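Local coordinates for protein serpin-12 (Manduca sexta, PDB 6CJ7) that probably inhibits serine proteases as a member of the serpin family, and controls the prophenoloxidase activation system in larval hemolymph, at residues 16-21 / 75-80; 36-41 / 279-284; 60-65 / 293-298; 218-223 / 246-251; 232-237 / 324-329. All coordinates share one frame; numbering follows the deposited sequence.

Contact 1: residues 16-21 / 75-80; sequences ASTSFG and EIFKKV
Ser17, Ile76 and Phe77 form a small buried packing contact between the start of helix 19-31 and the flank of helix 70-85, within the helical part of the serpin fold. No hydrogen bond crosses it; carbon-rich surfaces meet, where the 3-10 turn and Thr18, just ahead of helix 19-31, lie against helix 70-85. Ser17 lies on that short turn, and its side chain touches helix 70-85 through CB, not the hydroxyl. Its CB meets CG2 of Ile76 at 3.8 Å. That methyl is the branch of Ile76 lying anti to the backbone N, with CG1 turned beside the N (chi1 -78°), and it is directed at the 3-10 turn. The hydroxyl is satisfied by its own chain: OG of Ser17 bonds to the carbonyl O of Gly14.

The next residue, Phe77, pushes its ring forward from a CB that does not itself aim at the turn. Helix 40-51 lines the same ring through Thr44 and Ile45, and Phe119 also touches it, so Phe77 links several elements rather than one pair. Ser17 and Thr18 in turn lean on Ile370 of strand 370-377. Across the contact the far end of the ring, CZ of Phe77, comes to 4.0 Å from Ser17 O, while CG2 of Thr18 lies at the ring edge, near its plane, 4.5 Å from CE1 of Phe77.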
# COMPACT_ATOMS: atom_id res chain seq x y z
N ALA A 16 -5.56 -5.93 -12.18
CA ALA A 16 -6.87 -5.28 -12.19
C ALA A 16 -7.54 -5.31 -10.82
O ALA A 16 -8.35 -4.43 -10.51
CB ALA A 16 -7.79 -5.93 -13.22
N SER A 17 -7.22 -6.31 -9.99
CA SER A 17 -7.93 -6.45 -8.72
C SER A 17 -7.69 -5.26 -7.80
O SER A 17 -8.56 -4.93 -6.99
CB SER A 17 -7.52 -7.74 -8.02
OG SER A 17 -6.14 -7.75 -7.73
N THR A 18 -6.51 -4.63 -7.87
CA THR A 18 -6.22 -3.49 -7.02
C THR A 18 -6.30 -2.16 -7.76
O THR A 18 -5.75 -1.15 -7.28
CB THR A 18 -4.84 -3.65 -6.36
OG1 THR A 18 -3.83 -3.83 -7.35
CG2 THR A 18 -4.83 -4.84 -5.40
N SER A 19 -7.01 -2.12 -8.90
CA SER A 19 -7.09 -0.89 -9.67
C SER A 19 -7.65 0.27 -8.85
O SER A 19 -7.18 1.41 -9.00
CB SER A 19 -7.95 -1.11 -10.92
OG SER A 19 -9.25 -1.54 -10.55
N PHE A 20 -8.65 0.03 -7.99
CA PHE A 20 -9.17 1.12 -7.17
C PHE A 20 -8.06 1.75 -6.33
O PHE A 20 -7.91 2.98 -6.28
CB PHE A 20 -10.30 0.63 -6.26
CG PHE A 20 -10.80 1.69 -5.33
CD1 PHE A 20 -11.57 2.73 -5.82
CD2 PHE A 20 -10.49 1.67 -3.98
CE1 PHE A 20 -12.02 3.73 -4.97
CE2 PHE A 20 -10.94 2.67 -3.13
CZ PHE A 20 -11.72 3.69 -3.64
N GLY A 21 -7.28 0.91 -5.64
CA GLY A 21 -6.21 1.41 -4.79
C GLY A 21 -5.14 2.15 -5.57
O GLY A 21 -4.58 3.14 -5.09
N GLU A 75 -13.43 -13.93 -3.44
CA GLU A 75 -12.64 -15.04 -3.94
C GLU A 75 -11.21 -14.61 -4.25
O GLU A 75 -10.26 -15.34 -3.96
CB GLU A 75 -13.28 -15.64 -5.19
CG GLU A 75 -14.44 -16.56 -4.88
CD GLU A 75 -14.11 -17.57 -3.79
OE1 GLU A 75 -13.15 -18.35 -3.96
OE2 GLU A 75 -14.80 -17.58 -2.75
N ILE A 76 -11.06 -13.43 -4.87
CA ILE A 76 -9.73 -12.96 -5.25
C ILE A 76 -8.89 -12.73 -4.01
O ILE A 76 -7.74 -13.19 -3.93
CB ILE A 76 -9.84 -11.70 -6.12
CG1 ILE A 76 -10.22 -12.08 -7.55
CG2 ILE A 76 -8.52 -10.90 -6.09
CD1 ILE A 76 -10.81 -10.94 -8.34
N PHE A 77 -9.43 -12.02 -3.02
CA PHE A 77 -8.58 -11.69 -1.89
C PHE A 77 -8.37 -12.86 -0.95
O PHE A 77 -7.33 -12.92 -0.28
CB PHE A 77 -9.11 -10.45 -1.18
CG PHE A 77 -8.88 -9.21 -1.98
CD1 PHE A 77 -7.60 -8.73 -2.17
CD2 PHE A 77 -9.92 -8.58 -2.63
CE1 PHE A 77 -7.36 -7.60 -2.94
CE2 PHE A 77 -9.70 -7.46 -3.41
CZ PHE A 77 -8.42 -6.97 -3.56
N LYS A 78 -9.28 -13.85 -0.93
CA LYS A 78 -8.96 -15.06 -0.19
C LYS A 78 -7.70 -15.70 -0.74
O LYS A 78 -6.81 -16.11 0.03
CB LYS A 78 -10.13 -16.05 -0.22
CG LYS A 78 -9.88 -17.32 0.59
CD LYS A 78 -11.12 -18.20 0.65
CE LYS A 78 -10.83 -19.51 1.34
NZ LYS A 78 -10.43 -20.56 0.35
N LYS A 79 -7.57 -15.75 -2.07
CA LYS A 79 -6.41 -16.40 -2.65
C LYS A 79 -5.15 -15.56 -2.48
O LYS A 79 -4.08 -16.10 -2.21
CB LYS A 79 -6.63 -16.70 -4.13
CG LYS A 79 -5.64 -17.72 -4.65
CD LYS A 79 -5.75 -17.96 -6.14
CE LYS A 79 -4.56 -18.78 -6.60
NZ LYS A 79 -3.31 -18.16 -6.09
N VAL A 80 -5.27 -14.23 -2.62
CA VAL A 80 -4.10 -13.37 -2.40
C VAL A 80 -3.57 -13.56 -0.99
O VAL A 80 -2.35 -13.68 -0.76
CB VAL A 80 -4.46 -11.90 -2.68
CG1 VAL A 80 -3.32 -10.98 -2.23
CG2 VAL A 80 -4.78 -11.71 -4.16

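Contact 2: residues 36-41 / 279-284; sequences LAASPF and ADINLE
Ile281 reaches across to Ala37 and Ala38 with one long branch, and the path of that branch explains the contact. From CB, which is directed at the opposing strand, CG1 swings beside the backbone N (chi1 -59°) and the shorter methyl CG2 lies anti to it. Neither CB nor CG1 yet touches residues 36-41; CG1 serves as a spacer. The chain then runs on extended, and its last atom makes the meeting: CD1 of Ile281 stands 3.6 Å from the carbonyl O of Ala37 and 4.1 Å from CB of Ala38. The same side chain also touches Met28 of helix 19-31.

Two residues earlier, Ala279 has only a methyl to offer. Its CB joins CD1 of Ile281 at Ala37 O, 3.3 Å from that oxygen; separately, CB of Ala37 and CB of Ala279 lie 4.2 Å apart. Strands 36-38 and 279-282 do not pair: their axes pass 7.2 Å apart at 74°, the layered crossing of the sheets in the serpin core. As in other serpins, this is the shutter region beneath the central sheet, where the start of helix 40-51 faces strand 317-326. There Ser39 N is hydrogen-bonded to NE2 of His320, and Ser39 OG caps that helix through Ser42 N and also bonds to Leu372 O. At the far end of 279-284, OD1 of Asn282 accepts from N of Glu284 at 3.0 Å in a fairly straight bond (163°), a cap on the turn into helix 284-289.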
# COMPACT_ATOMS: atom_id res chain seq x y z
N LEU A 36 5.49 10.17 -1.01
CA LEU A 36 4.15 9.63 -0.91
C LEU A 36 4.23 8.11 -0.97
O LEU A 36 4.92 7.56 -1.83
CB LEU A 36 3.27 10.16 -2.05
CG LEU A 36 1.78 9.87 -1.91
CD1 LEU A 36 1.18 10.77 -0.84
CD2 LEU A 36 1.08 10.04 -3.25
N ALA A 37 3.52 7.45 -0.05
CA ALA A 37 3.55 5.99 0.02
C ALA A 37 2.18 5.49 0.42
O ALA A 37 1.53 6.09 1.29
CB ALA A 37 4.59 5.51 1.04
N ALA A 38 1.74 4.40 -0.20
CA ALA A 38 0.47 3.79 0.15
C ALA A 38 0.44 2.39 -0.42
O ALA A 38 1.20 2.05 -1.33
CB ALA A 38 -0.74 4.58 -0.36
N SER A 39 -0.46 1.57 0.11
CA SER A 39 -0.64 0.22 -0.41
C SER A 39 -1.92 0.12 -1.23
O SER A 39 -3.01 0.17 -0.64
CB SER A 39 -0.68 -0.79 0.73
OG SER A 39 -1.03 -2.09 0.21
N PRO A 40 -1.86 -0.05 -2.56
CA PRO A 40 -3.10 -0.31 -3.31
C PRO A 40 -3.83 -1.54 -2.80
O PRO A 40 -5.07 -1.57 -2.82
CB PRO A 40 -2.61 -0.50 -4.75
CG PRO A 40 -1.32 0.31 -4.79
CD PRO A 40 -0.69 0.07 -3.44
N PHE A 41 -3.09 -2.54 -2.32
CA PHE A 41 -3.70 -3.73 -1.73
C PHE A 41 -4.56 -3.38 -0.52
O PHE A 41 -5.75 -3.73 -0.46
CB PHE A 41 -2.58 -4.74 -1.39
CG PHE A 41 -3.04 -5.94 -0.64
CD1 PHE A 41 -3.86 -6.88 -1.24
CD2 PHE A 41 -2.64 -6.14 0.67
CE1 PHE A 41 -4.28 -8.00 -0.54
CE2 PHE A 41 -3.06 -7.26 1.38
CZ PHE A 41 -3.88 -8.19 0.77
N ALA A 279 3.87 6.23 6.01
CA ALA A 279 2.76 7.15 5.76
C ALA A 279 1.57 6.71 6.58
O ALA A 279 1.22 5.53 6.59
CB ALA A 279 2.40 7.19 4.27
N ASP A 280 0.95 7.66 7.27
CA ASP A 280 -0.34 7.46 7.94
C ASP A 280 -1.36 8.36 7.26
O ASP A 280 -1.17 9.58 7.19
CB ASP A 280 -0.26 7.81 9.43
CG ASP A 280 0.82 7.05 10.16
OD1 ASP A 280 1.57 7.69 10.93
OD2 ASP A 280 0.93 5.82 9.98
N ILE A 281 -2.47 7.77 6.81
CA ILE A 281 -3.36 8.42 5.86
C ILE A 281 -4.81 8.31 6.33
O ILE A 281 -5.30 7.21 6.58
CB ILE A 281 -3.24 7.82 4.45
CG1 ILE A 281 -1.81 7.96 3.92
CG2 ILE A 281 -4.22 8.48 3.53
CD1 ILE A 281 -1.60 7.16 2.66
N ASN A 282 -5.48 9.46 6.41
CA ASN A 282 -6.92 9.51 6.57
C ASN A 282 -7.54 9.49 5.18
O ASN A 282 -7.37 10.44 4.40
CB ASN A 282 -7.30 10.76 7.36
CG ASN A 282 -8.79 10.96 7.50
OD1 ASN A 282 -9.61 10.30 6.85
ND2 ASN A 282 -9.16 11.90 8.36
N LEU A 283 -8.23 8.40 4.85
CA LEU A 283 -8.73 8.19 3.50
C LEU A 283 -10.05 8.89 3.19
O LEU A 283 -10.49 8.87 2.04
CB LEU A 283 -8.90 6.69 3.22
CG LEU A 283 -7.58 5.91 3.16
CD1 LEU A 283 -7.90 4.43 3.20
CD2 LEU A 283 -6.78 6.25 1.91
N GLU A 284 -10.70 9.51 4.17
CA GLU A 284 -12.01 10.09 3.88
C GLU A 284 -11.96 11.16 2.79
O GLU A 284 -12.79 11.11 1.87
CB GLU A 284 -12.66 10.62 5.16
CG GLU A 284 -14.03 11.25 4.92
CD GLU A 284 -14.59 11.96 6.15
OE1 GLU A 284 -13.81 12.33 7.05
OE2 GLU A 284 -15.81 12.14 6.22

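Contact 3: residues 60-65 / 293-298; sequences DEITRA and SSIFTQ
Glu61 grips Ser294 through a single carboxylate oxygen that accepts two bonds. The backbone N of Ser294 gives its hydrogen to OE1 of Glu61 at 3.0 Å, at 157°, on the syn lone pair. The hydroxyl OG of Ser294 donates to the same OE1 at 2.7 Å, but from well above the carboxylate plane (62° out of it). Tucked between its own N and carbonyl carbon (chi1 63°), OG points the same way as the N-H, and both converge on OE1. A carboxylate beside the first N-H groups of the 3-10 turn 293-296 is probably favoured by their partial positive charge. The other oxygen takes part more loosely, for OE2 accepts a weak bond from a water that itself accepts from Ser293 N at 2.9 Å. With an alanine here instead of Glu61, the N-H and hydroxyl of Ser294 would probably lose this acceptor, and the 3-10 turn its polar tie to helix 56-66.

Beside this polar clasp lies a plain apolar touch: CD1 of Ile62 and CG2 of Ile295 meet at 4.1 Å, the two side chains crossing at about a right angle. The contact ties helix 56-66 to the loop after helix 284-289 in the serpin helical region, its centre about 21 Å from that of the chain. Ile295 also packs on Val315, while Phe296 lies against Leu287 and Asn288 of helix 284-289.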
# COMPACT_ATOMS: atom_id res chain seq x y z
N ASP A 60 -23.79 -0.21 -4.95
CA ASP A 60 -23.59 0.21 -6.33
C ASP A 60 -22.32 1.04 -6.47
O ASP A 60 -21.50 0.78 -7.36
CB ASP A 60 -24.82 1.00 -6.80
CG ASP A 60 -24.63 1.61 -8.19
OD1 ASP A 60 -24.59 0.86 -9.18
OD2 ASP A 60 -24.53 2.85 -8.29
N GLU A 61 -22.13 2.02 -5.58
CA GLU A 61 -20.92 2.85 -5.60
C GLU A 61 -19.67 2.01 -5.45
O GLU A 61 -18.68 2.21 -6.17
CB GLU A 61 -20.98 3.91 -4.49
CG GLU A 61 -21.87 5.10 -4.81
CD GLU A 61 -21.71 6.28 -3.85
OE1 GLU A 61 -21.02 6.14 -2.81
OE2 GLU A 61 -22.28 7.35 -4.13
N ILE A 62 -19.67 1.09 -4.48
CA ILE A 62 -18.46 0.30 -4.23
C ILE A 62 -18.18 -0.64 -5.40
O ILE A 62 -17.03 -0.79 -5.83
CB ILE A 62 -18.59 -0.47 -2.91
CG1 ILE A 62 -18.65 0.50 -1.74
CG2 ILE A 62 -17.41 -1.45 -2.74
CD1 ILE A 62 -19.03 -0.18 -0.43
N THR A 63 -19.22 -1.28 -5.93
CA THR A 63 -19.03 -2.20 -7.05
C THR A 63 -18.47 -1.48 -8.27
O THR A 63 -17.55 -1.98 -8.93
CB THR A 63 -20.36 -2.89 -7.35
OG1 THR A 63 -20.75 -3.65 -6.21
CG2 THR A 63 -20.22 -3.80 -8.55
N ARG A 64 -18.98 -0.27 -8.55
CA ARG A 64 -18.45 0.51 -9.66
C ARG A 64 -17.00 0.89 -9.42
O ARG A 64 -16.19 0.88 -10.36
CB ARG A 64 -19.30 1.77 -9.86
CG ARG A 64 -20.70 1.48 -10.35
CD ARG A 64 -21.55 2.72 -10.33
NE ARG A 64 -22.86 2.47 -10.92
CZ ARG A 64 -23.15 2.74 -12.18
NH1 ARG A 64 -22.23 3.29 -12.97
NH2 ARG A 64 -24.37 2.48 -12.64
N ALA A 65 -16.64 1.22 -8.18
CA ALA A 65 -15.27 1.64 -7.90
C ALA A 65 -14.29 0.48 -7.99
O ALA A 65 -13.19 0.63 -8.52
CB ALA A 65 -15.20 2.30 -6.52
N SER A 293 -18.52 8.17 -1.71
CA SER A 293 -18.84 9.06 -0.60
C SER A 293 -19.98 8.54 0.28
O SER A 293 -20.07 8.92 1.45
CB SER A 293 -19.17 10.46 -1.13
OG SER A 293 -20.36 10.44 -1.91
N SER A 294 -20.85 7.66 -0.25
CA SER A 294 -22.00 7.22 0.53
C SER A 294 -21.59 6.52 1.82
O SER A 294 -22.35 6.56 2.80
CB SER A 294 -22.90 6.30 -0.31
OG SER A 294 -22.21 5.12 -0.66
N ILE A 295 -20.41 5.89 1.85
CA ILE A 295 -20.05 5.09 3.02
C ILE A 295 -19.88 5.93 4.27
O ILE A 295 -19.95 5.39 5.38
CB ILE A 295 -18.77 4.25 2.80
CG1 ILE A 295 -17.53 5.15 2.72
CG2 ILE A 295 -18.88 3.34 1.57
CD1 ILE A 295 -16.25 4.35 2.52
N PHE A 296 -19.62 7.24 4.13
CA PHE A 296 -19.44 8.12 5.29
C PHE A 296 -20.73 8.80 5.73
O PHE A 296 -20.75 9.39 6.81
CB PHE A 296 -18.38 9.19 4.98
CG PHE A 296 -17.04 8.62 4.60
CD1 PHE A 296 -16.21 8.07 5.55
CD2 PHE A 296 -16.63 8.62 3.27
CE1 PHE A 296 -14.98 7.53 5.21
CE2 PHE A 296 -15.40 8.07 2.91
CZ PHE A 296 -14.58 7.52 3.87
N THR A 297 -21.80 8.71 4.94
CA THR A 297 -23.03 9.44 5.20
C THR A 297 -23.96 8.65 6.11
O THR A 297 -23.86 7.42 6.22
CB THR A 297 -23.77 9.78 3.89
OG1 THR A 297 -24.37 8.59 3.35
CG2 THR A 297 -22.81 10.37 2.87
N GLN A 298 -24.89 9.36 6.73
CA GLN A 298 -25.91 8.65 7.50
C GLN A 298 -26.93 7.97 6.60
O GLN A 298 -27.86 7.33 7.12
CB GLN A 298 -26.55 9.62 8.50
CG GLN A 298 -25.60 9.87 9.69
CD GLN A 298 -25.80 11.20 10.39
OE1 GLN A 298 -26.35 12.15 9.81
NE2 GLN A 298 -25.35 11.29 11.64
O HOH W 1 -19.46 9.34 -4.19

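Contact 4: residues 218-223 / 246-251; sequences AMAKVV and DALLSS
Ala218, just before strand 220-226, and Ala220, its first residue, face helix 245-251, with CA of Ala218 only 5.8 Å from CA of Leu248. The strand begins at a G1 beta bulge, in which Met219, with positive phi and psi (51°, 57°), shares the partner His215 with Ala220. This is helix-on-sheet packing within the serpin fold, joining the rim of the hairpin formed with strand 198-215 to a short helix.

Leu248 does most of the work from the helix side. Its CG stands anti to the backbone N (chi1 169°), which carries the branched end out to the strand although CB itself is not aimed there. One methyl, CD1, rests against both alanine methyls: it is 3.6 Å from CB of Ala218 and 3.7 Å from CB of Ala220. Ala218 O is also 3.6 Å from CD1 of Leu248. The small alanines probably allow this close approach. Val237 and Pro239 of strand 232-239 also bear on Leu248. Ala218 and Met219 are poorly ordered, so this end is less sharply defined than Ala220. At the helix end OG of Ser251 lies 4.3 Å from CA of Ala218, while donating to the carbonyl O of Leu248 at 3.2 Å.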
# COMPACT_ATOMS: atom_id res chain seq x y z
N ALA A 218 6.80 5.47 -21.30
CA ALA A 218 6.89 6.16 -20.02
C ALA A 218 8.10 7.08 -19.91
O ALA A 218 8.20 7.82 -18.93
CB ALA A 218 6.94 5.14 -18.87
N MET A 219 9.00 7.07 -20.89
CA MET A 219 10.24 7.84 -20.87
C MET A 219 11.01 7.62 -19.57
O MET A 219 11.32 8.55 -18.82
CB MET A 219 9.96 9.34 -21.08
CG MET A 219 9.18 9.67 -22.34
SD MET A 219 9.44 11.39 -22.84
CE MET A 219 8.13 12.24 -21.93
N ALA A 220 11.32 6.35 -19.30
CA ALA A 220 11.86 5.99 -18.00
C ALA A 220 12.67 4.70 -18.09
O ALA A 220 12.40 3.84 -18.93
CB ALA A 220 10.74 5.83 -16.96
N LYS A 221 13.65 4.58 -17.21
CA LYS A 221 14.39 3.34 -17.03
C LYS A 221 13.70 2.51 -15.96
O LYS A 221 13.11 3.04 -15.02
CB LYS A 221 15.83 3.61 -16.62
CG LYS A 221 16.70 4.25 -17.67
CD LYS A 221 18.05 4.59 -17.05
CE LYS A 221 18.98 5.24 -18.06
NZ LYS A 221 20.35 5.39 -17.50
N VAL A 222 13.81 1.19 -16.09
CA VAL A 222 13.16 0.23 -15.20
C VAL A 222 14.19 -0.81 -14.78
O VAL A 222 14.90 -1.35 -15.63
CB VAL A 222 11.96 -0.46 -15.87
CG1 VAL A 222 11.34 -1.51 -14.95
CG2 VAL A 222 10.92 0.57 -16.31
N VAL A 223 14.24 -1.13 -13.48
CA VAL A 223 14.96 -2.31 -13.01
C VAL A 223 14.06 -3.07 -12.04
O VAL A 223 13.29 -2.47 -11.28
CB VAL A 223 16.33 -1.95 -12.37
CG1 VAL A 223 16.17 -1.26 -11.02
CG2 VAL A 223 17.20 -3.20 -12.24
N ASP A 246 6.19 12.87 -11.71
CA ASP A 246 4.73 12.93 -11.68
C ASP A 246 4.12 12.69 -13.05
O ASP A 246 3.07 12.03 -13.14
CB ASP A 246 4.30 14.26 -11.07
CG ASP A 246 4.46 14.25 -9.55
OD1 ASP A 246 3.87 13.35 -8.90
OD2 ASP A 246 5.19 15.12 -9.02
N ALA A 247 4.77 13.16 -14.11
CA ALA A 247 4.38 12.76 -15.47
C ALA A 247 4.49 11.26 -15.63
O ALA A 247 3.59 10.61 -16.17
CB ALA A 247 5.26 13.48 -16.49
N LEU A 248 5.60 10.69 -15.16
CA LEU A 248 5.78 9.24 -15.20
C LEU A 248 4.64 8.52 -14.49
O LEU A 248 4.03 7.59 -15.03
CB LEU A 248 7.13 8.88 -14.57
CG LEU A 248 7.37 7.40 -14.29
CD1 LEU A 248 7.39 6.63 -15.60
CD2 LEU A 248 8.68 7.22 -13.54
N LEU A 249 4.33 8.95 -13.26
CA LEU A 249 3.34 8.23 -12.47
C LEU A 249 1.96 8.31 -13.12
O LEU A 249 1.23 7.31 -13.14
CB LEU A 249 3.31 8.78 -11.05
CG LEU A 249 2.20 8.21 -10.17
CD1 LEU A 249 2.38 6.70 -10.01
CD2 LEU A 249 2.20 8.89 -8.82
N SER A 250 1.59 9.47 -13.66
CA SER A 250 0.27 9.61 -14.28
C SER A 250 0.08 8.66 -15.46
O SER A 250 -1.01 8.11 -15.66
CB SER A 250 0.05 11.06 -14.72
OG SER A 250 -0.07 11.91 -13.60
N SER A 251 1.14 8.45 -16.24
CA SER A 251 1.04 7.67 -17.47
C SER A 251 1.23 6.17 -17.26
O SER A 251 0.84 5.38 -18.12
CB SER A 251 2.08 8.15 -18.49
OG SER A 251 3.39 7.74 -18.13

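Contact 5: residues 232-237 / 324-329; sequences YSLIVV and LTIDER
Leu234 and Ile326 mark the nearest backbones of two strands that face each other without pairing, their CA atoms 9.5 Å apart. No hydrogen bond bridges strand 232-237 and the end of strand 317-326; strand 232-237 bonds instead to its two sheet neighbours, Leu234 to Leu225 and Ile235 to Ile362.

Leu234 spans the distance with its fork. Its CG lies anti to the backbone N (chi1 -165°), and the two methyls beyond it part toward different residues. CD1 of Leu234 goes to CD2 of Leu324, at 4.4 Å, and CD2 of Leu234 to CG2 of Ile326, at 4.3 Å. All three side chains are buried and the touches are light ones, methyl against methyl. Phe275 of strand 265-282 lies against both Leu324 and Ile326, and Leu272 touches Ile326 as well.

As in other serpins, this is probably where the upper part of the central sheet rests on the sheet behind it, near the breach, into which the reactive loop of an inhibitory serpin inserts when it is cleaved. The chain leaves Ile326 for that loop through an Asx turn: OD1 of Asp327 accepts from N of Arg329 at 3.1 Å, in an almost straight bond (171°) that arrives 43° out of the carboxylate plane. The same oxygen forms a salt bridge with Lys174, and the next residue, Glu328, holds Lys274 by its OE2.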
# COMPACT_ATOMS: atom_id res chain seq x y z
N TYR A 232 8.66 -11.59 -3.98
CA TYR A 232 8.33 -10.19 -4.24
C TYR A 232 9.42 -9.59 -5.11
O TYR A 232 10.54 -10.10 -5.17
CB TYR A 232 8.23 -9.36 -2.94
CG TYR A 232 7.33 -9.98 -1.90
CD1 TYR A 232 5.96 -9.72 -1.89
CD2 TYR A 232 7.85 -10.82 -0.92
CE1 TYR A 232 5.14 -10.31 -0.95
CE2 TYR A 232 7.03 -11.41 0.02
CZ TYR A 232 5.68 -11.14 0.02
OH TYR A 232 4.87 -11.72 0.96
N SER A 233 9.10 -8.47 -5.74
CA SER A 233 10.08 -7.66 -6.45
C SER A 233 9.91 -6.21 -6.05
O SER A 233 8.80 -5.75 -5.82
CB SER A 233 9.90 -7.74 -7.98
OG SER A 233 9.95 -9.07 -8.45
N LEU A 234 11.03 -5.49 -5.99
CA LEU A 234 10.98 -4.03 -5.98
C LEU A 234 11.21 -3.57 -7.41
O LEU A 234 12.28 -3.82 -7.99
CB LEU A 234 12.00 -3.40 -5.03
CG LEU A 234 11.70 -1.92 -4.74
CD1 LEU A 234 10.48 -1.78 -3.82
CD2 LEU A 234 12.94 -1.24 -4.16
N ILE A 235 10.20 -2.94 -7.99
CA ILE A 235 10.27 -2.42 -9.35
C ILE A 235 10.54 -0.93 -9.22
O ILE A 235 9.76 -0.20 -8.61
CB ILE A 235 8.98 -2.71 -10.12
CG1 ILE A 235 8.74 -4.23 -10.17
CG2 ILE A 235 9.05 -2.13 -11.54
CD1 ILE A 235 7.38 -4.63 -10.70
N VAL A 236 11.69 -0.49 -9.73
CA VAL A 236 12.13 0.89 -9.58
C VAL A 236 12.10 1.53 -10.96
O VAL A 236 12.64 0.98 -11.92
CB VAL A 236 13.53 0.98 -8.95
CG1 VAL A 236 13.93 2.44 -8.76
CG2 VAL A 236 13.56 0.21 -7.64
N VAL A 237 11.44 2.69 -11.05
CA VAL A 237 11.19 3.34 -12.33
C VAL A 237 11.72 4.76 -12.22
O VAL A 237 11.31 5.51 -11.32
CB VAL A 237 9.70 3.32 -12.69
CG1 VAL A 237 9.51 3.74 -14.13
CG2 VAL A 237 9.11 1.93 -12.46
N LEU A 324 7.51 0.97 4.35
CA LEU A 324 8.40 0.18 3.50
C LEU A 324 9.83 0.58 3.82
O LEU A 324 10.16 1.77 3.79
CB LEU A 324 8.11 0.43 2.02
CG LEU A 324 9.12 -0.18 1.05
CD1 LEU A 324 8.98 -1.70 1.08
CD2 LEU A 324 8.88 0.36 -0.36
N THR A 325 10.67 -0.41 4.10
CA THR A 325 12.07 -0.17 4.43
C THR A 325 12.92 -1.03 3.52
O THR A 325 12.64 -2.22 3.35
CB THR A 325 12.38 -0.53 5.90
OG1 THR A 325 11.54 0.24 6.77
CG2 THR A 325 13.83 -0.25 6.23
N ILE A 326 13.99 -0.45 2.96
CA ILE A 326 14.97 -1.26 2.24
C ILE A 326 16.36 -1.00 2.81
O ILE A 326 16.66 0.10 3.29
CB ILE A 326 14.95 -1.01 0.71
CG1 ILE A 326 15.45 0.37 0.33
CG2 ILE A 326 13.55 -1.25 0.13
CD1 ILE A 326 15.72 0.47 -1.15
N ASP A 327 17.21 -2.03 2.75
CA ASP A 327 18.62 -1.87 3.10
C ASP A 327 19.41 -2.93 2.33
O ASP A 327 18.89 -3.52 1.38
CB ASP A 327 18.84 -1.92 4.63
CG ASP A 327 18.49 -3.25 5.27
OD1 ASP A 327 18.42 -4.29 4.58
OD2 ASP A 327 18.30 -3.26 6.50
N GLU A 328 20.66 -3.17 2.74
CA GLU A 328 21.56 -4.00 1.94
C GLU A 328 21.30 -5.49 2.04
O GLU A 328 21.83 -6.25 1.23
CB GLU A 328 23.01 -3.76 2.34
CG GLU A 328 23.58 -2.37 2.05
CD GLU A 328 23.38 -1.38 3.20
OE1 GLU A 328 24.10 -0.36 3.20
OE2 GLU A 328 22.52 -1.58 4.07
N ARG A 329 20.55 -5.95 3.04
CA ARG A 329 20.64 -7.35 3.44
C ARG A 329 20.03 -8.29 2.39
O ARG A 329 18.97 -8.01 1.83
CB ARG A 329 19.97 -7.55 4.80
CG ARG A 329 20.48 -8.79 5.50
CD ARG A 329 19.93 -8.97 6.91
NE ARG A 329 20.37 -10.24 7.47
CZ ARG A 329 19.56 -11.26 7.73
NH1 ARG A 329 18.26 -11.15 7.50
NH2 ARG A 329 20.05 -12.39 8.23

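In the fold
Contacts 1 and 2 have centres about 17 Å apart and share a packed seam: CG1 of Val80 lies 3.6 Å from CE1 of Phe41. Contact 3 touches both: CZ of Phe296 is 3.6 Å from CA of Glu284, and CB of Phe20 is 3.7 Å from O of Ala65. Contacts 4 and 5 meet through neighbouring strands, where Val236 N is 3.0 Å from Val223 O, a probable hydrogen bond. Contact 2 uses strand 265-282 and contact 5 its neighbour 317-326, their centres about 18 Å apart. Contact 3 lies about 34 Å from contact 5, centre to centre; just after contact 5 the chain enters the reactive loop, of which residues 332-346 are not modelled.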